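Local coordinates for adherence and virulence protein A (Streptococcus pneumoniae, PDB 6PON) that binds fibronectin and probably helps the pneumococcus adhere to host tissue, contributing to virulence, at residues B[31-36]-B[52-57]; B[46-51]-B[59-64]. All blocks are in the same frame, centred on the assembly; numbering follows the deposited sequence.

Contact 1. Residues B[31-36]-B[52-57]; sequences FEQELV and AHPVFG
A52 N donates to Q33 O over 2.6 Å, a nearly straight bond (164° at the hydrogen) that joins the residue just ahead of strand 34-41 to the first residue of the loop 52-57. This is the tight, inner part of the contact. The methyl of A52 packs on the same end of Q33, its CB 3.4 Å from Q33 O and 3.9 Å from Q33 CB. Q33 is the third residue of the type I turn F31-E34, closed by E34 N bonding to F31 O. E34, a buried neighbour, runs side by side with H53 and points the same way, with carboxylate and imidazole planes 84° apart, yet the two meet loosely: E34 OE1 stays 4.1 Å from H53 CB and takes its hydrogen bond from S51.

Toward solvent the packing thins. The Q33 side chain, extended beyond CG, reaches out over the loop and crosses P54 at about a right angle, its terminal amide resting on P54 CD. The partly exposed imidazole of H53 is turned to its own loop, ND1 accepting from both V55 N and F56 N, while P54 CD and F56 CD2 cover opposite faces of the ring.

A52, at the start of the loop, packs on I129 of strand 128-133 and on I143, and L35 reaches I129 together with I76 and L79 of helix 74-83.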
loop_
_atom_site.group_PDB
_atom_site.type_symbol
_atom_site.label_atom_id
_atom_site.label_comp_id
_atom_site.label_asym_id
_atom_site.label_seq_id
_atom_site.Cartn_x
_atom_site.Cartn_y
_atom_site.Cartn_z
ATOM N N PHE B 31 27.633 -15.809 34.585
ATOM C CA PHE B 31 27.433 -17.146 34.045
ATOM C C PHE B 31 28.458 -17.396 32.949
ATOM O O PHE B 31 29.134 -16.473 32.488
ATOM C CB PHE B 31 26.005 -17.317 33.526
ATOM C CG PHE B 31 24.972 -17.072 34.577
ATOM C CD1 PHE B 31 24.690 -18.047 35.523
ATOM C CD2 PHE B 31 24.311 -15.852 34.651
ATOM C CE1 PHE B 31 23.739 -17.819 36.513
ATOM C CE2 PHE B 31 23.366 -15.614 35.629
ATOM C CZ PHE B 31 23.079 -16.599 36.568
ATOM N N GLU B 32 28.566 -18.663 32.533
ATOM C CA GLU B 32 29.653 -19.054 31.641
ATOM C C GLU B 32 29.663 -18.221 30.366
ATOM O O GLU B 32 30.721 -17.746 29.928
ATOM C CB GLU B 32 29.559 -20.546 31.312
ATOM C CG GLU B 32 30.879 -21.148 30.865
ATOM C CD GLU B 32 31.830 -21.404 32.032
ATOM O OE1 GLU B 32 32.062 -22.586 32.373
ATOM O OE2 GLU B 32 32.349 -20.431 32.627
ATOM N N GLN B 33 28.497 -18.013 29.760
ATOM C CA GLN B 33 28.435 -17.321 28.482
ATOM C C GLN B 33 27.823 -15.936 28.616
ATOM O O GLN B 33 27.216 -15.423 27.673
ATOM C CB GLN B 33 27.655 -18.138 27.463
ATOM C CG GLN B 33 27.865 -19.640 27.570
ATOM C CD GLN B 33 26.774 -20.386 26.832
ATOM O OE1 GLN B 33 26.819 -20.504 25.600
ATOM N NE2 GLN B 33 25.759 -20.863 27.574
ATOM N N GLU B 34 27.963 -15.319 29.780
ATOM C CA GLU B 34 27.401 -13.999 29.985
ATOM C C GLU B 34 28.456 -13.064 30.547
ATOM O O GLU B 34 29.248 -13.445 31.410
ATOM C CB GLU B 34 26.180 -14.068 30.907
ATOM C CG GLU B 34 25.159 -15.086 30.448
ATOM C CD GLU B 34 23.751 -14.732 30.855
ATOM O OE1 GLU B 34 22.816 -15.231 30.192
ATOM O OE2 GLU B 34 23.565 -13.956 31.818
ATOM N N LEU B 35 28.462 -11.837 30.047
ATOM C CA LEU B 35 29.409 -10.809 30.450
ATOM C C LEU B 35 28.622 -9.589 30.903
ATOM O O LEU B 35 27.713 -9.146 30.195
ATOM C CB LEU B 35 30.350 -10.451 29.283
ATOM C CG LEU B 35 31.293 -9.265 29.464
ATOM C CD1 LEU B 35 32.388 -9.610 30.486
ATOM C CD2 LEU B 35 31.879 -8.792 28.130
ATOM N N VAL B 36 28.976 -9.043 32.066
ATOM C CA VAL B 36 28.333 -7.860 32.628
ATOM C C VAL B 36 29.383 -6.783 32.878
ATOM O O VAL B 36 30.393 -7.035 33.540
ATOM C CB VAL B 36 27.573 -8.190 33.923
ATOM C CG1 VAL B 36 26.973 -6.924 34.529
ATOM C CG2 VAL B 36 26.482 -9.189 33.637
ATOM N N ALA B 52 25.879 -14.696 25.549
ATOM C CA ALA B 52 26.078 -15.630 24.458
ATOM C C ALA B 52 25.293 -16.915 24.671
ATOM O O ALA B 52 25.531 -17.905 23.972
ATOM C CB ALA B 52 27.571 -15.924 24.290
ATOM N N HIS B 53 24.368 -16.916 25.621
ATOM C CA HIS B 53 23.533 -18.078 25.869
ATOM C C HIS B 53 22.829 -18.516 24.582
ATOM O O HIS B 53 22.240 -17.674 23.883
ATOM C CB HIS B 53 22.502 -17.758 26.949
ATOM C CG HIS B 53 21.692 -18.942 27.384
ATOM N ND1 HIS B 53 20.548 -19.351 26.725
ATOM C CD2 HIS B 53 21.857 -19.800 28.417
ATOM C CE1 HIS B 53 20.040 -20.403 27.339
ATOM N NE2 HIS B 53 20.814 -20.693 28.371
ATOM N N PRO B 54 22.835 -19.817 24.260
ATOM C CA PRO B 54 22.287 -20.277 22.972
ATOM C C PRO B 54 20.822 -19.927 22.734
ATOM O O PRO B 54 20.401 -19.898 21.575
ATOM C CB PRO B 54 22.490 -21.799 23.034
ATOM C CG PRO B 54 22.585 -22.117 24.500
ATOM C CD PRO B 54 23.301 -20.937 25.095
ATOM N N VAL B 55 20.040 -19.652 23.775
ATOM C CA VAL B 55 18.634 -19.281 23.643
ATOM C C VAL B 55 18.404 -17.817 23.998
ATOM O O VAL B 55 17.685 -17.099 23.297
ATOM C CB VAL B 55 17.743 -20.191 24.514
ATOM C CG1 VAL B 55 16.274 -19.865 24.297
ATOM C CG2 VAL B 55 18.030 -21.628 24.212
ATOM N N PHE B 56 18.980 -17.368 25.113
ATOM C CA PHE B 56 18.677 -16.070 25.702
ATOM C C PHE B 56 19.643 -14.978 25.271
ATOM O O PHE B 56 19.545 -13.855 25.774
ATOM C CB PHE B 56 18.682 -16.181 27.229
ATOM C CG PHE B 56 17.862 -17.313 27.740
ATOM C CD1 PHE B 56 16.638 -17.618 27.154
ATOM C CD2 PHE B 56 18.314 -18.088 28.796
ATOM C CE1 PHE B 56 15.868 -18.677 27.612
ATOM C CE2 PHE B 56 17.556 -19.145 29.265
ATOM C CZ PHE B 56 16.327 -19.438 28.668
ATOM N N GLY B 57 20.572 -15.288 24.374
ATOM C CA GLY B 57 21.591 -14.349 23.960
ATOM C C GLY B 57 20.997 -13.015 23.601
ATOM O O GLY B 57 19.999 -12.951 22.879
#

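Contact 2. Residues B[46-51]-B[59-64]; sequences HRLLLS and IQLTQT
L50 and I59 stand side by side on one face of an antiparallel beta hairpin, pointing the same way, with L50 CG 3.9 Å from I59 CD1. L48 joins them on this face: with its CG anti to the backbone N, CD1 leans across to I59 CG1 at 3.9 Å and more loosely to L61 CD2. I59 also packs on L8 and L15 of helix 5-19, which covers this face, and L61 touches L15 as well.

L49 and Q60, a hydrogen-bonded pair, put their side chains on the other face, where they cross obliquely. Their backbones bond in both directions, L49 N to Q60 O being short and straight (2.7 Å, 171°) and Q60 N to L49 O more bent. Q60 OE1 accepts from R58, whereas T62 OG1 bonds to D260 of the second subunit, so this end of the hairpin borders the dimer interface.

Past the last pair, T62 N still bonds to R47 O, and a water bridges R47 N and T62 O. T62 OG1 accepts from T64 N in an ST turn. Bent at chi3 (-69°), the R47 chain passes T62 CG2 and brings NH1 within 3.1 Å of T64 O, the oxygen lying 29° out of the guanidinium plane.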
loop_
_atom_site.group_PDB
_atom_site.type_symbol
_atom_site.label_atom_id
_atom_site.label_comp_id
_atom_site.label_asym_id
_atom_site.label_seq_id
_atom_site.Cartn_x
_atom_site.Cartn_y
_atom_site.Cartn_z
ATOM N N HIS B 46 25.676 2.365 35.224
ATOM C CA HIS B 46 24.878 1.514 34.348
ATOM C C HIS B 46 25.444 0.101 34.345
ATOM O O HIS B 46 26.643 -0.117 34.558
ATOM C CB HIS B 46 24.840 2.032 32.901
ATOM C CG HIS B 46 24.313 3.425 32.760
ATOM N ND1 HIS B 46 22.966 3.717 32.774
ATOM C CD2 HIS B 46 24.953 4.603 32.567
ATOM C CE1 HIS B 46 22.800 5.019 32.615
ATOM N NE2 HIS B 46 23.990 5.580 32.491
ATOM N N ARG B 47 24.570 -0.859 34.059
ATOM C CA ARG B 47 24.921 -2.272 34.066
ATOM C C ARG B 47 24.567 -2.877 32.706
ATOM O O ARG B 47 23.382 -3.039 32.385
ATOM C CB ARG B 47 24.204 -2.981 35.217
ATOM C CG ARG B 47 24.781 -4.319 35.602
ATOM C CD ARG B 47 24.269 -4.782 36.971
ATOM N NE ARG B 47 24.801 -3.971 38.063
ATOM C CZ ARG B 47 24.714 -4.294 39.351
ATOM N NH1 ARG B 47 24.111 -5.417 39.720
ATOM N NH2 ARG B 47 25.235 -3.492 40.273
ATOM N N LEU B 48 25.599 -3.210 31.915
ATOM C CA LEU B 48 25.449 -3.733 30.557
ATOM C C LEU B 48 25.596 -5.247 30.561
ATOM O O LEU B 48 26.637 -5.769 30.978
ATOM C CB LEU B 48 26.496 -3.138 29.614
ATOM C CG LEU B 48 26.379 -3.543 28.131
ATOM C CD1 LEU B 48 24.993 -3.165 27.582
ATOM C CD2 LEU B 48 27.498 -2.952 27.227
ATOM N N LEU B 49 24.581 -5.948 30.065
ATOM C CA LEU B 49 24.628 -7.398 29.964
ATOM C C LEU B 49 24.841 -7.799 28.509
ATOM O O LEU B 49 24.129 -7.331 27.616
ATOM C CB LEU B 49 23.349 -8.037 30.510
ATOM C CG LEU B 49 23.087 -9.515 30.158
ATOM C CD1 LEU B 49 24.180 -10.412 30.717
ATOM C CD2 LEU B 49 21.697 -9.996 30.639
ATOM N N LEU B 50 25.816 -8.666 28.279
ATOM C CA LEU B 50 25.972 -9.343 27.002
ATOM C C LEU B 50 25.895 -10.840 27.250
ATOM O O LEU B 50 26.602 -11.376 28.109
ATOM C CB LEU B 50 27.297 -8.987 26.332
ATOM C CG LEU B 50 27.614 -7.523 26.059
ATOM C CD1 LEU B 50 28.112 -6.833 27.324
ATOM C CD2 LEU B 50 28.652 -7.457 24.949
ATOM N N SER B 51 25.037 -11.515 26.514
ATOM C CA SER B 51 24.794 -12.919 26.777
ATOM C C SER B 51 25.000 -13.700 25.491
ATOM O O SER B 51 24.387 -13.391 24.464
ATOM C CB SER B 51 23.385 -13.126 27.348
ATOM O OG SER B 51 23.092 -14.498 27.455
ATOM N N ILE B 59 21.958 -8.375 24.140
ATOM C CA ILE B 59 22.694 -7.296 24.775
ATOM C C ILE B 59 21.667 -6.294 25.281
ATOM O O ILE B 59 20.672 -6.014 24.604
ATOM C CB ILE B 59 23.712 -6.640 23.814
ATOM C CG1 ILE B 59 24.364 -5.423 24.479
ATOM C CG2 ILE B 59 23.036 -6.267 22.508
ATOM C CD1 ILE B 59 25.670 -4.988 23.836
ATOM N N GLN B 60 21.921 -5.729 26.456
ATOM C CA GLN B 60 20.826 -5.133 27.198
ATOM C C GLN B 60 21.392 -4.348 28.371
ATOM O O GLN B 60 22.309 -4.827 29.038
ATOM C CB GLN B 60 19.905 -6.267 27.689
ATOM C CG GLN B 60 18.786 -5.841 28.521
ATOM C CD GLN B 60 18.331 -6.903 29.503
ATOM O OE1 GLN B 60 18.395 -8.099 29.229
ATOM N NE2 GLN B 60 17.834 -6.458 30.650
ATOM N N LEU B 61 20.842 -3.163 28.638
ATOM C CA LEU B 61 21.021 -2.595 29.970
ATOM C C LEU B 61 20.108 -3.333 30.934
ATOM O O LEU B 61 19.052 -3.829 30.548
ATOM C CB LEU B 61 20.702 -1.104 29.997
ATOM C CG LEU B 61 21.648 -0.176 29.250
ATOM C CD1 LEU B 61 21.074 1.220 29.289
ATOM C CD2 LEU B 61 23.029 -0.234 29.885
ATOM N N THR B 62 20.523 -3.431 32.196
ATOM C CA THR B 62 19.714 -4.197 33.132
ATOM C C THR B 62 19.793 -3.606 34.531
ATOM O O THR B 62 20.797 -3.003 34.930
ATOM C CB THR B 62 20.128 -5.671 33.180
ATOM O OG1 THR B 62 19.225 -6.384 34.031
ATOM C CG2 THR B 62 21.542 -5.829 33.737
ATOM N N GLN B 63 18.714 -3.804 35.275
ATOM C CA GLN B 63 18.654 -3.458 36.685
ATOM C C GLN B 63 18.788 -4.688 37.576
ATOM O O GLN B 63 18.526 -4.605 38.774
ATOM C CB GLN B 63 17.343 -2.708 36.985
ATOM C CG GLN B 63 17.150 -1.418 36.198
ATOM C CD GLN B 63 18.074 -0.293 36.655
ATOM O OE1 GLN B 63 18.777 -0.417 37.658
ATOM N NE2 GLN B 63 18.079 0.810 35.913
ATOM N N THR B 64 19.176 -5.825 37.015
ATOM C CA THR B 64 19.357 -7.023 37.814
ATOM C C THR B 64 20.755 -7.060 38.438
ATOM O O THR B 64 21.689 -6.384 38.001
ATOM C CB THR B 64 19.117 -8.280 36.973
ATOM O OG1 THR B 64 20.127 -8.387 35.972
ATOM C CG2 THR B 64 17.761 -8.218 36.279
HETATM O O HOH W 1 21.838 -0.134 34.321
#

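Overall arrangement
Contacts 1 and 2 both reach the same antiparallel sheet, contact 2 within it and contact 1 where a turn and a loop adjoin its strands; their centres are about 11 Å apart, and their segments alternate along the chain. Contact 2 is the buried one, a strand pair with regular backbone bonding and an aliphatic face; contact 1 is smaller and partly exposed, where a turn meets a loop through one backbone bond and mostly polar side chains. Strands 34-41 and 44-51 tie the two together: L35 N probably bonds to L50 O, and V36 packs on R47. The loop of contact 1 is the connection between the two strands paired in contact 2, whose far end instead meets the second subunit.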